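Local structure of beta-xylosidase (Uncultured organism, 4MLG) at residues S237-I246 against W271-E279; G262-G270 against S315-A323. The protein probably hydrolyses beta-1,4-linked xylo-oligosaccharides, releasing D-xylose from their non-reducing ends, as a calcium-containing beta-propeller glycosidase of family 43. All coordinates share one frame; numbering follows the deposited sequence.

Contact 1: S237-I246 against W271-E279. With CA (calcium ion), chain M; SO4 (sulfate ion), chain N.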
loop_
_atom_site.group_PDB
_atom_site.type_symbol
_atom_site.label_atom_id
_atom_site.label_comp_id
_atom_site.label_asym_id
_atom_site.label_seq_id
_atom_site.Cartn_x
_atom_site.Cartn_y
_atom_site.Cartn_z
ATOM N N SER A 237 23.423 14.906 -1.247
ATOM C CA SER A 237 23.540 14.853 -2.697
ATOM C C SER A 237 22.396 14.041 -3.298
ATOM O O SER A 237 21.763 13.239 -2.608
ATOM C CB SER A 237 24.893 14.275 -3.108
ATOM O OG SER A 237 25.098 12.996 -2.535
ATOM N N TYR A 238 22.136 14.255 -4.585
ATOM C CA TYR A 238 20.979 13.656 -5.240
ATOM C C TYR A 238 21.060 13.764 -6.759
ATOM O O TYR A 238 21.930 14.448 -7.296
ATOM C CB TYR A 238 19.692 14.322 -4.747
ATOM C CG TYR A 238 19.659 15.823 -4.950
ATOM C CD1 TYR A 238 19.025 16.381 -6.052
ATOM C CD2 TYR A 238 20.261 16.681 -4.037
ATOM C CE1 TYR A 238 18.994 17.750 -6.240
ATOM C CE2 TYR A 238 20.236 18.049 -4.218
ATOM C CZ TYR A 238 19.600 18.578 -5.320
ATOM O OH TYR A 238 19.572 19.940 -5.502
ATOM N N SER A 239 20.142 13.084 -7.441
ATOM C CA SER A 239 20.052 13.140 -8.898
ATOM C C SER A 239 18.924 14.070 -9.334
ATOM O O SER A 239 17.897 14.170 -8.662
ATOM C CB SER A 239 19.822 11.742 -9.476
ATOM O OG SER A 239 19.493 11.800 -10.852
ATOM N N THR A 240 19.116 14.746 -10.463
ATOM C CA THR A 240 18.125 15.693 -10.960
ATOM C C THR A 240 17.343 15.138 -12.147
ATOM O O THR A 240 16.572 15.858 -12.780
ATOM C CB THR A 240 18.771 17.028 -11.365
ATOM O OG1 THR A 240 19.671 16.812 -12.459
ATOM C CG2 THR A 240 19.530 17.634 -10.194
ATOM N N GLY A 241 17.552 13.860 -12.447
ATOM C CA GLY A 241 16.762 13.165 -13.448
ATOM C C GLY A 241 16.913 13.643 -14.881
ATOM O O GLY A 241 17.889 13.315 -15.558
ATOM N N ASP A 242 15.937 14.419 -15.345
ATOM C CA ASP A 242 15.872 14.823 -16.748
ATOM C C ASP A 242 16.909 15.872 -17.146
ATOM O O ASP A 242 16.974 16.274 -18.308
ATOM C CB ASP A 242 14.463 15.300 -17.107
ATOM C CG ASP A 242 14.011 16.474 -16.262
ATOM O OD1 ASP A 242 14.525 16.630 -15.135
ATOM O OD2 ASP A 242 13.136 17.236 -16.725
ATOM N N THR A 243 17.714 16.318 -16.186
ATOM C CA THR A 243 18.839 17.195 -16.492
ATOM C C THR A 243 20.155 16.457 -16.268
ATOM O O THR A 243 21.233 17.008 -16.488
ATOM C CB THR A 243 18.803 18.502 -15.681
ATOM O OG1 THR A 243 18.582 18.206 -14.298
ATOM C CG2 THR A 243 17.691 19.409 -16.186
ATOM N N HIS A 244 20.046 15.206 -15.825
ATOM C CA HIS A 244 21.180 14.286 -15.741
ATOM C C HIS A 244 22.325 14.790 -14.858
ATOM O O HIS A 244 23.495 14.580 -15.173
ATOM C CB HIS A 244 21.707 13.962 -17.146
ATOM C CG HIS A 244 20.629 13.662 -18.143
ATOM N ND1 HIS A 244 19.868 14.645 -18.736
ATOM C CD2 HIS A 244 20.190 12.488 -18.655
ATOM C CE1 HIS A 244 19.003 14.091 -19.566
ATOM N NE2 HIS A 244 19.177 12.783 -19.536
ATOM N N LEU A 245 21.986 15.445 -13.752
ATOM C CA LEU A 245 22.999 15.997 -12.858
ATOM C C LEU A 245 22.993 15.316 -11.496
ATOM O O LEU A 245 21.953 14.855 -11.025
ATOM C CB LEU A 245 22.778 17.496 -12.654
ATOM C CG LEU A 245 22.676 18.391 -13.884
ATOM C CD1 LEU A 245 22.218 19.779 -13.478
ATOM C CD2 LEU A 245 24.008 18.457 -14.603
ATOM N N ILE A 246 24.162 15.259 -10.869
ATOM C CA ILE A 246 24.257 14.896 -9.463
ATOM C C ILE A 246 24.648 16.142 -8.676
ATOM O O ILE A 246 25.817 16.531 -8.649
ATOM C CB ILE A 246 25.284 13.773 -9.217
ATOM C CG1 ILE A 246 24.835 12.482 -9.904
ATOM C CG2 ILE A 246 25.459 13.520 -7.723
ATOM C CD1 ILE A 246 23.604 11.854 -9.281
ATOM N N TRP A 271 20.633 7.881 -19.602
ATOM C CA TRP A 271 19.662 8.840 -19.093
ATOM C C TRP A 271 19.773 8.998 -17.582
ATOM O O TRP A 271 19.593 10.090 -17.045
ATOM C CB TRP A 271 18.244 8.405 -19.469
ATOM C CG TRP A 271 17.217 9.490 -19.337
ATOM C CD1 TRP A 271 16.743 10.293 -20.332
ATOM C CD2 TRP A 271 16.532 9.887 -18.141
ATOM N NE1 TRP A 271 15.807 11.167 -19.831
ATOM C CE2 TRP A 271 15.660 10.937 -18.488
ATOM C CE3 TRP A 271 16.572 9.456 -16.811
ATOM C CZ2 TRP A 271 14.836 11.563 -17.556
ATOM C CZ3 TRP A 271 15.754 10.081 -15.885
ATOM C CH2 TRP A 271 14.898 11.122 -16.262
ATOM N N THR A 272 20.073 7.902 -16.894
ATOM C CA THR A 272 20.099 7.911 -15.438
ATOM C C THR A 272 21.493 8.166 -14.880
ATOM O O THR A 272 22.497 7.780 -15.476
ATOM C CB THR A 272 19.580 6.583 -14.862
ATOM O OG1 THR A 272 20.501 5.533 -15.177
ATOM C CG2 THR A 272 18.217 6.249 -15.442
ATOM N N THR A 273 21.540 8.826 -13.728
ATOM C CA THR A 273 22.781 8.987 -12.984
ATOM C C THR A 273 22.519 8.747 -11.496
ATOM O O THR A 273 21.604 9.324 -10.910
ATOM C CB THR A 273 23.439 10.367 -13.236
ATOM O OG1 THR A 273 24.645 10.475 -12.470
ATOM C CG2 THR A 273 22.495 11.508 -12.874
ATOM N N HIS A 274 23.310 7.863 -10.898
ATOM C CA HIS A 274 23.110 7.472 -9.507
ATOM C C HIS A 274 24.467 7.336 -8.836
ATOM O O HIS A 274 25.453 7.016 -9.497
ATOM C CB HIS A 274 22.358 6.147 -9.436
ATOM C CG HIS A 274 21.553 5.973 -8.186
ATOM N ND1 HIS A 274 20.176 5.998 -8.180
ATOM C CD2 HIS A 274 21.933 5.773 -6.902
ATOM C CE1 HIS A 274 19.740 5.818 -6.947
ATOM N NE2 HIS A 274 20.786 5.682 -6.151
ATOM N N HIS A 275 24.522 7.565 -7.528
ATOM C CA HIS A 275 25.813 7.666 -6.858
ATOM C C HIS A 275 25.804 7.288 -5.380
ATOM O O HIS A 275 24.768 6.947 -4.809
ATOM C CB HIS A 275 26.316 9.099 -6.956
ATOM C CG HIS A 275 25.592 10.036 -6.043
ATOM N ND1 HIS A 275 24.257 10.336 -6.199
ATOM C CD2 HIS A 275 26.006 10.712 -4.947
ATOM C CE1 HIS A 275 23.882 11.171 -5.248
ATOM N NE2 HIS A 275 24.925 11.414 -4.473
ATOM N N SER A 276 26.987 7.377 -4.779
ATOM C CA SER A 276 27.177 7.234 -3.340
ATOM C C SER A 276 28.573 7.735 -2.984
ATOM O O SER A 276 29.555 7.363 -3.628
ATOM C CB SER A 276 27.013 5.777 -2.903
ATOM O OG SER A 276 28.025 4.958 -3.463
ATOM N N ILE A 277 28.657 8.582 -1.962
ATOM C CA ILE A 277 29.928 9.176 -1.560
ATOM C C ILE A 277 30.434 8.582 -0.246
ATOM O O ILE A 277 29.693 8.498 0.733
ATOM C CB ILE A 277 29.806 10.704 -1.418
ATOM C CG1 ILE A 277 29.213 11.308 -2.693
ATOM C CG2 ILE A 277 31.158 11.321 -1.104
ATOM C CD1 ILE A 277 29.049 12.805 -2.644
ATOM N N VAL A 278 31.700 8.175 -0.232
ATOM C CA VAL A 278 32.283 7.528 0.939
ATOM C C VAL A 278 33.793 7.759 0.990
ATOM O O VAL A 278 34.448 7.871 -0.047
ATOM C CB VAL A 278 31.970 6.010 0.945
ATOM C CG1 VAL A 278 32.646 5.318 -0.231
ATOM C CG2 VAL A 278 32.384 5.370 2.261
ATOM N N GLU A 279 34.338 7.852 2.198
ATOM C CA GLU A 279 35.776 8.007 2.383
ATOM C C GLU A 279 36.429 6.650 2.619
ATOM O O GLU A 279 35.970 5.870 3.453
ATOM C CB GLU A 279 36.067 8.937 3.564
ATOM C CG GLU A 279 37.550 9.175 3.822
ATOM C CD GLU A 279 37.800 10.033 5.050
ATOM O OE1 GLU A 279 36.916 10.084 5.931
ATOM O OE2 GLU A 279 38.879 10.659 5.134
HETATM CA CA CA M . 21.369 5.325 -3.446
HETATM S S SO4 N . 16.512 3.953 -10.249
HETATM O O1 SO4 N . 17.254 2.759 -10.641
HETATM O O2 SO4 N . 17.431 4.940 -9.691
HETATM O O3 SO4 N . 15.841 4.515 -11.418
HETATM O O4 SO4 N . 15.525 3.594 -9.236
HETATM O O HOH W 1 19.190 11.163 -14.532
HETATM O O HOH W 2 25.241 13.108 -13.973
#

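Contact 2: G262-G270 against S315-A323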
loop_
_atom_site.group_PDB
_atom_site.type_symbol
_atom_site.label_atom_id
_atom_site.label_comp_id
_atom_site.label_asym_id
_atom_site.label_seq_id
_atom_site.Cartn_x
_atom_site.Cartn_y
_atom_site.Cartn_z
ATOM N N GLY A 262 25.994 23.243 -5.540
ATOM C CA GLY A 262 26.480 23.117 -6.901
ATOM C C GLY A 262 26.271 21.753 -7.532
ATOM O O GLY A 262 25.339 21.027 -7.185
ATOM N N VAL A 263 27.149 21.412 -8.469
ATOM C CA VAL A 263 27.049 20.161 -9.208
ATOM C C VAL A 263 28.255 19.270 -8.931
ATOM O O VAL A 263 29.398 19.710 -9.050
ATOM C CB VAL A 263 26.954 20.421 -10.727
ATOM C CG1 VAL A 263 26.936 19.109 -11.503
ATOM C CG2 VAL A 263 25.723 21.256 -11.048
ATOM N N ILE A 264 28.000 18.021 -8.557
ATOM C CA ILE A 264 29.076 17.062 -8.341
ATOM C C ILE A 264 29.435 16.363 -9.648
ATOM O O ILE A 264 30.611 16.203 -9.975
ATOM C CB ILE A 264 28.694 15.994 -7.295
ATOM C CG1 ILE A 264 28.316 16.649 -5.967
ATOM C CG2 ILE A 264 29.835 15.012 -7.086
ATOM C CD1 ILE A 264 28.034 15.650 -4.862
ATOM N N LEU A 265 28.412 15.957 -10.394
ATOM C CA LEU A 265 28.615 15.198 -11.623
ATOM C C LEU A 265 27.805 15.745 -12.798
ATOM O O LEU A 265 26.581 15.858 -12.725
ATOM C CB LEU A 265 28.271 13.725 -11.395
ATOM C CG LEU A 265 28.641 12.758 -12.520
ATOM C CD1 LEU A 265 30.150 12.704 -12.690
ATOM C CD2 LEU A 265 28.075 11.371 -12.252
ATOM N N THR A 266 28.503 16.081 -13.879
ATOM C CA THR A 266 27.872 16.498 -15.128
ATOM C C THR A 266 27.247 15.271 -15.801
ATOM O O THR A 266 27.566 14.144 -15.420
ATOM C CB THR A 266 28.910 17.152 -16.063
ATOM O OG1 THR A 266 29.964 16.222 -16.339
ATOM C CG2 THR A 266 29.496 18.398 -15.417
ATOM N N PRO A 267 26.344 15.479 -16.784
ATOM C CA PRO A 267 25.681 14.356 -17.462
ATOM C C PRO A 267 26.618 13.249 -17.936
ATOM O O PRO A 267 27.721 13.525 -18.404
ATOM C CB PRO A 267 25.018 15.031 -18.662
ATOM C CG PRO A 267 24.667 16.377 -18.159
ATOM C CD PRO A 267 25.781 16.773 -17.219
ATOM N N VAL A 268 26.167 12.005 -17.805
ATOM C CA VAL A 268 26.951 10.848 -18.218
ATOM C C VAL A 268 26.261 10.112 -19.361
ATOM O O VAL A 268 25.122 10.426 -19.713
ATOM C CB VAL A 268 27.152 9.860 -17.055
ATOM C CG1 VAL A 268 27.871 10.536 -15.898
ATOM C CG2 VAL A 268 25.813 9.298 -16.601
ATOM N N VAL A 269 26.952 9.136 -19.939
ATOM C CA VAL A 269 26.355 8.307 -20.978
ATOM C C VAL A 269 25.225 7.478 -20.381
ATOM O O VAL A 269 25.452 6.621 -19.526
ATOM C CB VAL A 269 27.389 7.380 -21.640
ATOM C CG1 VAL A 269 26.697 6.379 -22.553
ATOM C CG2 VAL A 269 28.406 8.197 -22.417
ATOM N N GLY A 270 24.006 7.744 -20.834
ATOM C CA GLY A 270 22.829 7.115 -20.271
ATOM C C GLY A 270 21.930 8.163 -19.646
ATOM O O GLY A 270 22.403 9.212 -19.210
ATOM N N SER A 315 33.325 23.371 -0.432
ATOM C CA SER A 315 32.679 22.991 -1.684
ATOM C C SER A 315 33.332 21.762 -2.314
ATOM O O SER A 315 34.480 21.433 -2.012
ATOM C CB SER A 315 32.694 24.162 -2.670
ATOM O OG SER A 315 34.019 24.540 -2.997
ATOM N N ILE A 316 32.590 21.087 -3.187
ATOM C CA ILE A 316 33.087 19.894 -3.866
ATOM C C ILE A 316 33.514 20.225 -5.294
ATOM O O ILE A 316 32.767 20.858 -6.041
ATOM C CB ILE A 316 32.010 18.789 -3.916
ATOM C CG1 ILE A 316 31.425 18.545 -2.524
ATOM C CG2 ILE A 316 32.585 17.502 -4.488
ATOM C CD1 ILE A 316 30.304 17.524 -2.505
ATOM N N GLN A 317 34.718 19.799 -5.669
ATOM C CA GLN A 317 35.202 19.997 -7.031
ATOM C C GLN A 317 34.373 19.169 -8.009
ATOM O O GLN A 317 34.310 17.945 -7.890
ATOM C CB GLN A 317 36.685 19.631 -7.146
ATOM C CG GLN A 317 37.617 20.546 -6.366
ATOM C CD GLN A 317 39.078 20.161 -6.515
ATOM O OE1 GLN A 317 39.404 19.111 -7.071
ATOM N NE2 GLN A 317 39.967 21.014 -6.019
ATOM N N PRO A 318 33.730 19.839 -8.977
ATOM C CA PRO A 318 32.851 19.176 -9.946
ATOM C C PRO A 318 33.581 18.107 -10.756
ATOM O O PRO A 318 34.724 18.314 -11.157
ATOM C CB PRO A 318 32.398 20.326 -10.855
ATOM C CG PRO A 318 33.414 21.397 -10.663
ATOM C CD PRO A 318 33.846 21.284 -9.237
ATOM N N ILE A 319 32.922 16.973 -10.976
ATOM C CA ILE A 319 33.505 15.881 -11.749
ATOM C C ILE A 319 32.821 15.760 -13.109
ATOM O O ILE A 319 31.594 15.813 -13.206
ATOM C CB ILE A 319 33.414 14.540 -10.992
ATOM C CG1 ILE A 319 34.171 14.626 -9.664
ATOM C CG2 ILE A 319 33.967 13.406 -11.837
ATOM C CD1 ILE A 319 34.158 13.339 -8.873
ATOM N N LYS A 320 33.621 15.604 -14.158
ATOM C CA LYS A 320 33.099 15.530 -15.516
ATOM C C LYS A 320 32.437 14.182 -15.800
ATOM O O LYS A 320 33.051 13.127 -15.630
ATOM C CB LYS A 320 34.219 15.792 -16.526
ATOM C CG LYS A 320 33.743 16.032 -17.952
ATOM C CD LYS A 320 32.939 17.321 -18.063
ATOM C CE LYS A 320 32.754 17.743 -19.517
ATOM N NZ LYS A 320 32.050 16.712 -20.328
ATOM N N GLY A 321 31.178 14.226 -16.222
ATOM C CA GLY A 321 30.489 13.033 -16.676
ATOM C C GLY A 321 30.980 12.671 -18.063
ATOM O O GLY A 321 31.564 13.507 -18.752
ATOM N N THR A 322 30.746 11.429 -18.474
ATOM C CA THR A 322 31.255 10.943 -19.753
ATOM C C THR A 322 30.700 11.740 -20.933
ATOM O O THR A 322 31.441 12.111 -21.843
ATOM C CB THR A 322 30.944 9.450 -19.960
ATOM O OG1 THR A 322 31.302 8.716 -18.782
ATOM C CG2 THR A 322 31.725 8.906 -21.146
ATOM N N ALA A 323 29.398 12.002 -20.908
ATOM C CA ALA A 323 28.752 12.765 -21.970
ATOM C C ALA A 323 29.150 14.237 -21.913
ATOM O O ALA A 323 29.976 14.696 -22.702
ATOM C CB ALA A 323 27.241 12.619 -21.885
#

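Contact 1: S237-I246 against W271-E279
Ser-237 comes up to the edge of the His-275 imidazole, its OG hydrogen-bonded to NE2 at 2.5 Å. Two residues on, Ser-239 has OG anti to the backbone N (chi1 169°), which aims it at Thr-273 O for a weak bond of 3.3 Å; the same OG accepts the N-H of Gly-241, closing an ST turn. The backbone at Gly-241 and Asp-242 then lies against the six-membered ring of Trp-271, with Gly-241 C 3.5 Å from CH2, while the Asp-242 carboxylate leads away to a salt bridge with Arg-220. A water joins Gly-241 O to Trp-271 O. Here two neighbouring blades of the propeller meet: 237-246 links two strands of one, and 271-279 leads into strand 276-280 of the next, carrying His-274, which binds the calcium ion together with Asp-85. His-244 turns its edge to the face of the five-membered ring of Trp-271 in a T-shaped pair, centroids 4.7 Å apart and planes at 67°. An alanine here would probably leave the His-244 ring less restrained and open a gap beside Gly-241. Ile-246 sets CG1 against Thr-273 OG1 and CG2 over the centre of the His-275 ring, 3.7 Å from its centroid.

Contact 2: G262-G270 against S315-A323
Leu-265 and Ile-319 form a single parallel bridge, and it sets the register for two chain pieces that run within 26° of one another. Its two backbone hydrogen bonds both involve Ile-319: its N gives to Ile-264 O at 2.6 Å, and its O takes the N-H of Thr-266, with N and O 3.2 Å apart. A third bond uses a side chain. Thr-266 has OG1 between its own N and carbonyl carbon (chi1 59°), and this hydroxyl receives the N-H of Gly-321 almost straight, though the modelled separation is too short to be taken literally at this resolution.

Weaker polar contacts fill in around these. Leu-265 CA points its hydrogen at Ile-319 O (3.4 Å), and Gly-321 CA makes two more bent CA-H...O contacts, to Thr-266 O and Pro-267 O, packed so closely on both oxygens that there is hardly room for a CB. At the solvent-facing margin Pro-318 CB sits against Val-263 O.

Apolar contacts are made by branch ends. Ile-264 CD1 meets Ile-316 CD1 at 3.8 Å on the buried side, where Leu-308 touches both residues. Leu-265 CD1 reaches Ile-319 CG2 at 4.0 Å. Farther along, Val-269 CG2 lies 3.6 Å from the Thr-322 methyl CG2, while the Thr-322 hydroxyl is hydrogen-bonded to Asp-290.

The contact therefore lays the C-terminal tail along the end of strand 258-265, where Ile-264 and Leu-265 both face Ile-246 in a classic beta bulge and the chain turns a corner, and along the loop that follows. With no charged pair between the two segments, the tail is probably held mainly by the two backbone bonds of Ile-319 and by aliphatic packing, the Thr-266 hydroxyl bond being doubtful in length.

Contact 1 is buried, about 9 Å from the centre of the molecule, and includes the calcium ligand His-274; contact 2 is only partly buried, its centre about 16 Å out, with several exposed residues in its C-terminal tail. They share one blade: Ile-246 of contact 1 pairs through probable backbone hydrogen bonds with Ile-264 and Leu-265 of contact 2, and the chain then passes from 262-270 straight into 271-279. Packing joins them too, Leu-265 CD2 against Thr-273 OG1 and Leu-245 against Pro-267. Contact 1 relies mainly on rings, hydroxyls and water, contact 2 on one parallel bridge and aliphatic contacts, some of them buried under the exposed tail.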